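Local coordinates for sugar ABC transporter substrate-binding protein, BlMnBP1 (Bifidobacterium animalis subsp. lactis ATCC 27673, PDB 6I5R) that binds manno-oligosaccharides such as mannobiose and probably delivers them to an ABC transporter for uptake, at residues K342-T345 / E346-F350; S61-E64 / D65-M69; E26-L29 / G30-K34. One frame throughout, in Å; residues are numbered along the deposited sequence.

Interaction 1 (K342-T345 / E346-F350); sequences KWMT and EDSGF
K342 and E346, one helical turn apart, lie side by side and point the same way, with K342 CE 3.4 Å from E346 OE2. Their charges stay beyond salt-bridge distance, consistent with NZ being hydrogen-bonded instead to the carbonyls of Y24 and I27. A long lysine suits this place: its methylenes run along the glutamate while its tip reaches another loop.

W343 comes next, and its indole lies over the chain that follows. With CG anti to the backbone N (chi1 -176°), one ring face is turned to two successive CH-pi partners. D347 CB stands 3.6 Å from the centroid of the five-membered ring, and S348 CB is 3.9 Å from that of the six-membered ring. The D347 carboxylate plane stands at 79° to that of the indole. The W343 carbonyl O is gripped twice, by D347 N at 2.8 Å and by S348 N, the two donors arriving from opposite faces of the carbonyl plane.

M344 works through both backbone and side chain. Its O receives the S348 hydroxyl (OG to O, 2.5 Å) on a lone pair in the carbonyl plane. Bent at chi2 and chi3, its thioether swings CE to within 3.6 Å of F350 CB, an apolar touch that a flexible methionine makes easily.

T345 returns its own hydroxyl to V341 O, while a water bridges its carbonyl O and G349 N.

S348 OG also accepts from F350 N at 3.0 Å, closing an ST turn. G349 takes a positive phi at which a side chain would jam against the preceding carbonyl. Helix 331-346 thus runs out into the ST turn at S348, which leads through the N-cap glycine G349 into helix 350-353, where the F350 side chain lies about 7 Å from a bound mannose unit.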
loop_
_atom_site.group_PDB
_atom_site.type_symbol
_atom_site.label_atom_id
_atom_site.label_comp_id
_atom_site.label_asym_id
_atom_site.label_seq_id
_atom_site.Cartn_x
_atom_site.Cartn_y
_atom_site.Cartn_z
ATOM N N LYS A 342 4.800 -9.637 16.995
ATOM C CA LYS A 342 3.778 -10.664 17.110
ATOM C C LYS A 342 2.589 -10.150 17.909
ATOM O O LYS A 342 1.436 -10.476 17.596
ATOM C CB LYS A 342 4.347 -11.925 17.756
ATOM C CG LYS A 342 3.377 -13.110 17.741
ATOM C CD LYS A 342 4.109 -14.451 17.925
ATOM C CE LYS A 342 3.208 -15.643 17.665
ATOM N NZ LYS A 342 3.958 -16.932 17.783
ATOM N N TRP A 343 2.852 -9.348 18.944
ATOM C CA TRP A 343 1.764 -8.737 19.701
ATOM C C TRP A 343 0.947 -7.824 18.795
ATOM O O TRP A 343 -0.291 -7.846 18.815
ATOM C CB TRP A 343 2.300 -7.960 20.930
ATOM C CG TRP A 343 1.152 -7.417 21.756
ATOM C CD1 TRP A 343 0.423 -8.096 22.691
ATOM C CD2 TRP A 343 0.546 -6.129 21.642
ATOM N NE1 TRP A 343 -0.573 -7.296 23.186
ATOM C CE2 TRP A 343 -0.516 -6.079 22.563
ATOM C CE3 TRP A 343 0.820 -4.993 20.873
ATOM C CZ2 TRP A 343 -1.339 -4.957 22.703
ATOM C CZ3 TRP A 343 0.019 -3.861 21.037
ATOM C CH2 TRP A 343 -1.049 -3.859 21.938
ATOM N N MET A 344 1.630 -6.982 18.015
ATOM C CA MET A 344 0.923 -6.147 17.053
ATOM C C MET A 344 0.053 -6.997 16.136
ATOM O O MET A 344 -1.109 -6.664 15.877
ATOM C CB MET A 344 1.921 -5.331 16.234
ATOM C CG MET A 344 2.488 -4.110 16.945
ATOM S SD MET A 344 1.249 -2.949 17.567
ATOM C CE MET A 344 0.319 -2.489 16.074
ATOM N N THR A 345 0.598 -8.112 15.646
ATOM C CA THR A 345 -0.116 -8.931 14.674
ATOM C C THR A 345 -1.294 -9.658 15.303
ATOM O O THR A 345 -2.397 -9.640 14.760
ATOM C CB THR A 345 0.839 -9.940 14.028
ATOM O OG1 THR A 345 1.912 -9.233 13.407
ATOM C CG2 THR A 345 0.112 -10.762 12.981
ATOM N N GLU A 346 -1.085 -10.300 16.455
ATOM C CA GLU A 346 -2.087 -11.214 16.986
ATOM C C GLU A 346 -3.008 -10.575 18.003
ATOM O O GLU A 346 -4.172 -10.988 18.095
ATOM C CB GLU A 346 -1.424 -12.424 17.640
ATOM C CG GLU A 346 -0.518 -13.178 16.716
ATOM C CD GLU A 346 -0.402 -14.629 17.088
ATOM O OE1 GLU A 346 -0.827 -15.022 18.221
ATOM O OE2 GLU A 346 0.090 -15.398 16.224
ATOM N N ASP A 347 -2.544 -9.543 18.722
ATOM C CA ASP A 347 -3.273 -9.045 19.893
ATOM C C ASP A 347 -3.700 -7.581 19.819
ATOM O O ASP A 347 -4.727 -7.227 20.416
ATOM C CB ASP A 347 -2.428 -9.220 21.177
ATOM C CG ASP A 347 -2.345 -10.673 21.667
ATOM O OD1 ASP A 347 -2.781 -11.606 20.976
ATOM O OD2 ASP A 347 -1.814 -10.907 22.771
ATOM N N SER A 348 -2.951 -6.723 19.127
ATOM C CA SER A 348 -3.134 -5.282 19.269
ATOM C C SER A 348 -4.517 -4.814 18.848
ATOM O O SER A 348 -5.040 -3.842 19.413
ATOM C CB SER A 348 -2.103 -4.522 18.437
ATOM O OG SER A 348 -2.278 -4.779 17.073
ATOM N N GLY A 349 -5.077 -5.406 17.795
ATOM C CA GLY A 349 -6.251 -4.843 17.154
ATOM C C GLY A 349 -5.964 -3.788 16.100
ATOM O O GLY A 349 -6.908 -3.159 15.606
ATOM N N PHE A 350 -4.693 -3.558 15.749
ATOM C CA PHE A 350 -4.367 -2.522 14.768
ATOM C C PHE A 350 -5.182 -2.688 13.482
ATOM O O PHE A 350 -5.785 -1.735 12.986
ATOM C CB PHE A 350 -2.854 -2.538 14.474
ATOM C CG PHE A 350 -2.432 -1.535 13.453
ATOM C CD1 PHE A 350 -2.404 -1.850 12.080
ATOM C CD2 PHE A 350 -2.089 -0.264 13.830
ATOM C CE1 PHE A 350 -2.048 -0.905 11.137
ATOM C CE2 PHE A 350 -1.731 0.683 12.867
ATOM C CZ PHE A 350 -1.706 0.344 11.521
HETATM O O HOH W 1 -4.679 -7.767 16.118
#

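Interaction 2 (S61-E64 / D65-M69); sequences SYIE and DFNKM
E64 and K68 sit one turn apart on the outer side of the helix, and their chains slant across each other. The glutamate is extended beyond CG; the lysine bends only at its last torsion (chi4 -68°), which turns NZ back toward the carboxylate. The resulting salt bridge is long, 3.9 Å from E64 OE2 to K68 NZ, and a water bridges the two, donating to OE2 at 2.7 Å and accepting from NZ. Two flexible charged residues suit such a solvent-facing pair.

I63 and N67, by contrast, run side by side and point the same way, I63 CG2 lying 3.4 Å from N67 OD1. That oxygen is also 3.2 Å from I63 O, acceptor against acceptor, while the amide nitrogen turns elsewhere, to the carbonyls of Y70 and I73. A leucine here would probably leave those two carbonyls without their donor and untie the helix from the chain leading into the next strand.

D65 folds back over the preceding turn, its carboxylate near S61 O without bonding to it. The pose is consistent with K57, whose ammonium forms a salt bridge with D65 OD2 and a hydrogen bond with S61 OG. Beneath these side chains run the helical i to i+4 bonds, the straightest being F66 N to Y62 O at 2.8 Å and 170°; the last, K68 N to E64 O, is weak.

F66 leaves on another side of the helix, where F340 and W343 of helix 331-346 meet its ring edge-to-face. With I63 on V75 and V77, and F66 on I73 and V75, helix 59-69 covers strand 73-79 as the crossover helix of a beta-alpha-beta unit begun by strand 38-44.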
loop_
_atom_site.group_PDB
_atom_site.type_symbol
_atom_site.label_atom_id
_atom_site.label_comp_id
_atom_site.label_asym_id
_atom_site.label_seq_id
_atom_site.Cartn_x
_atom_site.Cartn_y
_atom_site.Cartn_z
ATOM N N SER A 61 -1.586 4.466 23.109
ATOM C CA SER A 61 -2.617 3.553 23.599
ATOM C C SER A 61 -2.259 2.099 23.313
ATOM O O SER A 61 -2.477 1.220 24.166
ATOM C CB SER A 61 -3.963 3.910 22.973
ATOM O OG SER A 61 -4.998 3.085 23.479
ATOM N N TYR A 62 -1.734 1.818 22.110
ATOM C CA TYR A 62 -1.279 0.470 21.805
ATOM C C TYR A 62 -0.119 0.074 22.712
ATOM O O TYR A 62 -0.080 -1.044 23.244
ATOM C CB TYR A 62 -0.823 0.361 20.350
ATOM C CG TYR A 62 -1.932 0.292 19.360
ATOM C CD1 TYR A 62 -2.679 -0.861 19.232
ATOM C CD2 TYR A 62 -2.227 1.372 18.535
ATOM C CE1 TYR A 62 -3.717 -0.926 18.323
ATOM C CE2 TYR A 62 -3.230 1.303 17.605
ATOM C CZ TYR A 62 -3.984 0.155 17.513
ATOM O OH TYR A 62 -5.014 0.074 16.609
ATOM N N ILE A 63 0.845 0.977 22.896
ATOM C CA ILE A 63 2.017 0.619 23.679
ATOM C C ILE A 63 1.624 0.389 25.126
ATOM O O ILE A 63 2.144 -0.513 25.793
ATOM C CB ILE A 63 3.110 1.683 23.531
ATOM C CG1 ILE A 63 3.539 1.694 22.060
ATOM C CG2 ILE A 63 4.277 1.373 24.503
ATOM C CD1 ILE A 63 4.294 2.894 21.618
ATOM N N GLU A 64 0.695 1.194 25.631
ATOM C CA GLU A 64 0.150 0.946 26.961
ATOM C C GLU A 64 -0.453 -0.456 27.060
ATOM O O GLU A 64 -0.209 -1.185 28.033
ATOM C CB GLU A 64 -0.889 2.018 27.267
ATOM C CG GLU A 64 -1.668 1.768 28.494
ATOM C CD GLU A 64 -2.680 2.853 28.725
ATOM O OE1 GLU A 64 -2.252 3.948 29.133
ATOM O OE2 GLU A 64 -3.899 2.633 28.487
ATOM N N ASP A 65 -1.279 -0.836 26.083
ATOM C CA ASP A 65 -1.865 -2.171 26.096
ATOM C C ASP A 65 -0.784 -3.239 26.056
ATOM O O ASP A 65 -0.844 -4.223 26.796
ATOM C CB ASP A 65 -2.823 -2.358 24.926
ATOM C CG ASP A 65 -4.065 -1.540 25.072
ATOM O OD1 ASP A 65 -4.416 -1.179 26.216
ATOM O OD2 ASP A 65 -4.713 -1.245 24.062
ATOM N N PHE A 66 0.209 -3.069 25.174
ATOM C CA PHE A 66 1.317 -4.003 25.125
ATOM C C PHE A 66 2.029 -4.075 26.470
ATOM O O PHE A 66 2.462 -5.152 26.902
ATOM C CB PHE A 66 2.274 -3.567 24.022
ATOM C CG PHE A 66 3.593 -4.300 24.019
ATOM C CD1 PHE A 66 3.677 -5.592 23.529
ATOM C CD2 PHE A 66 4.743 -3.678 24.436
ATOM C CE1 PHE A 66 4.876 -6.247 23.478
ATOM C CE2 PHE A 66 5.956 -4.343 24.401
ATOM C CZ PHE A 66 6.010 -5.632 23.926
ATOM N N ASN A 67 2.187 -2.931 27.140
ATOM C CA ASN A 67 3.002 -2.917 28.354
ATOM C C ASN A 67 2.281 -3.581 29.521
ATOM O O ASN A 67 2.917 -3.911 30.522
ATOM C CB ASN A 67 3.416 -1.495 28.741
ATOM C CG ASN A 67 4.590 -0.992 27.936
ATOM O OD1 ASN A 67 4.672 0.177 27.617
ATOM N ND2 ASN A 67 5.522 -1.874 27.632
ATOM N N LYS A 68 0.978 -3.802 29.411
ATOM C CA LYS A 68 0.311 -4.613 30.424
ATOM C C LYS A 68 0.811 -6.046 30.379
ATOM O O LYS A 68 0.850 -6.737 31.412
ATOM C CB LYS A 68 -1.201 -4.566 30.231
ATOM C CG LYS A 68 -1.798 -3.130 30.249
ATOM C CD LYS A 68 -3.298 -3.172 30.246
ATOM C CE LYS A 68 -3.916 -1.935 29.620
ATOM N NZ LYS A 68 -3.703 -0.727 30.426
ATOM N N MET A 69 1.225 -6.504 29.194
ATOM C CA MET A 69 1.715 -7.861 29.023
ATOM C C MET A 69 3.229 -7.952 29.165
ATOM O O MET A 69 3.727 -8.943 29.725
ATOM C CB MET A 69 1.256 -8.405 27.665
ATOM C CG MET A 69 1.653 -9.857 27.431
ATOM S SD MET A 69 1.234 -10.448 25.779
ATOM C CE MET A 69 -0.559 -10.306 25.766
HETATM O O HOH W 2 -5.839 0.798 28.788
#

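Interaction 3 (E26-L29 / G30-K34); sequences EIKL and GETGK
K28 and T32 meet in a tight local turn at the protein surface, within the loop that leads into strand 38-44. The contact is mostly a matter of backbone atoms and one hydroxyl. K28 N donates to T32 OG1 at 2.8 Å, an almost straight bond of 159°. With OG1 set beside its own backbone N (chi1 -47°), the threonine turns its hydroxyl back to the incoming chain, while its CB lies 4.1 Å from I27 CG2. A short, branched residue with an oxygen on CB fits this place well.

The K28 carbonyl also closes the turn. Its O accepts from both E31 N and T32 N, each at 2.9 Å. G30 carries a positive phi at which any CB would clash with L29 O, so glycine is needed there. Beyond the contact L29 packs on I339 and K342 of helix 331-346, and Y70 OH bonds both G30 N and T32 O.

A type II beta turn follows from E31 to K34, with K34 NZ reaching back to E31 O at 3.3 Å. G33 takes its third position, where a positive phi makes glycine the textbook residue of this turn type.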
loop_
_atom_site.group_PDB
_atom_site.type_symbol
_atom_site.label_atom_id
_atom_site.label_comp_id
_atom_site.label_asym_id
_atom_site.label_seq_id
_atom_site.Cartn_x
_atom_site.Cartn_y
_atom_site.Cartn_z
ATOM N N GLU A 26 7.418 -19.743 17.413
ATOM C CA GLU A 26 7.878 -20.321 18.675
ATOM C C GLU A 26 7.645 -19.394 19.860
ATOM O O GLU A 26 7.794 -19.826 21.012
ATOM C CB GLU A 26 9.358 -20.679 18.545
ATOM C CG GLU A 26 9.661 -21.905 17.644
ATOM C CD GLU A 26 11.151 -22.208 17.491
ATOM O OE1 GLU A 26 11.951 -21.248 17.381
ATOM O OE2 GLU A 26 11.542 -23.414 17.481
ATOM N N ILE A 27 7.245 -18.143 19.603
ATOM C CA ILE A 27 6.980 -17.186 20.671
ATOM C C ILE A 27 5.607 -17.477 21.252
ATOM O O ILE A 27 4.607 -17.490 20.520
ATOM C CB ILE A 27 7.062 -15.745 20.136
ATOM C CG1 ILE A 27 8.471 -15.440 19.649
ATOM C CG2 ILE A 27 6.644 -14.741 21.193
ATOM C CD1 ILE A 27 8.564 -14.114 19.002
ATOM N N LYS A 28 5.552 -17.633 22.574
ATOM C CA LYS A 28 4.301 -17.714 23.321
ATOM C C LYS A 28 4.063 -16.375 23.995
ATOM O O LYS A 28 4.643 -16.101 25.059
ATOM C CB LYS A 28 4.409 -18.837 24.345
ATOM C CG LYS A 28 4.689 -20.290 23.791
ATOM C CD LYS A 28 5.113 -21.213 24.987
ATOM C CE LYS A 28 5.026 -22.678 24.564
ATOM N NZ LYS A 28 5.647 -23.619 25.561
ATOM N N LEU A 29 3.250 -15.526 23.369
ATOM C CA LEU A 29 3.012 -14.198 23.924
ATOM C C LEU A 29 2.491 -14.258 25.371
ATOM O O LEU A 29 1.487 -14.933 25.670
ATOM C CB LEU A 29 2.030 -13.419 23.058
ATOM C CG LEU A 29 2.542 -12.924 21.753
ATOM C CD1 LEU A 29 1.382 -12.295 20.941
ATOM C CD2 LEU A 29 3.662 -11.898 21.944
ATOM N N GLY A 30 3.163 -13.526 26.286
ATOM C CA GLY A 30 2.833 -13.581 27.703
ATOM C C GLY A 30 3.713 -14.506 28.484
ATOM O O GLY A 30 3.728 -14.442 29.714
ATOM N N GLU A 31 4.478 -15.339 27.810
ATOM C CA GLU A 31 5.403 -16.222 28.500
ATOM C C GLU A 31 6.826 -16.051 28.007
ATOM O O GLU A 31 7.769 -15.891 28.821
ATOM C CB GLU A 31 4.915 -17.664 28.315
ATOM C CG GLU A 31 3.609 -17.893 29.056
ATOM C CD GLU A 31 3.760 -17.819 30.560
ATOM O OE1 GLU A 31 4.928 -17.817 31.033
ATOM O OE2 GLU A 31 2.715 -17.771 31.271
ATOM N N THR A 32 7.004 -16.060 26.689
ATOM C CA THR A 32 8.329 -15.896 26.111
ATOM C C THR A 32 8.848 -14.479 26.310
ATOM O O THR A 32 8.103 -13.509 26.164
ATOM C CB THR A 32 8.307 -16.201 24.613
ATOM O OG1 THR A 32 7.605 -17.430 24.406
ATOM C CG2 THR A 32 9.726 -16.292 24.030
ATOM N N GLY A 33 10.119 -14.360 26.708
ATOM C CA GLY A 33 10.738 -13.076 26.828
ATOM C C GLY A 33 10.335 -12.265 28.021
ATOM O O GLY A 33 10.758 -11.094 28.084
ATOM N N LYS A 34 9.615 -12.874 28.965
ATOM C CA LYS A 34 9.087 -12.081 30.096
ATOM C C LYS A 34 10.182 -11.488 31.011
ATOM O O LYS A 34 9.900 -10.584 31.821
ATOM C CB LYS A 34 8.157 -12.915 30.947
ATOM C CG LYS A 34 9.087 -14.075 31.464
ATOM C CD LYS A 34 8.278 -15.299 31.976
ATOM C CE LYS A 34 9.337 -16.335 32.387
ATOM N NZ LYS A 34 9.846 -16.915 31.110
#

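How the interactions relate
From the N terminus the order is interaction 3, then interaction 2, then interaction 1; they follow in series, none nesting in or crossing another. Interaction 3 closes a surface loop before strand 38-44, interaction 2 a turn of helix 59-69, and interaction 1 the exit of helix 331-346. Though 342-350 lies far along the chain from the other two, all three gather on one side of the protein. Y62 and M69 of 61-69 pack against W343, D347, S348 and F350. The loop 26-34 joins through L29 on W343 and D347, besides the I27-K342 link. M69 SD packs near G30 N, so that each of the three touches the other two. The N-terminal loop, the crossover helix and a late helix are thus tied together.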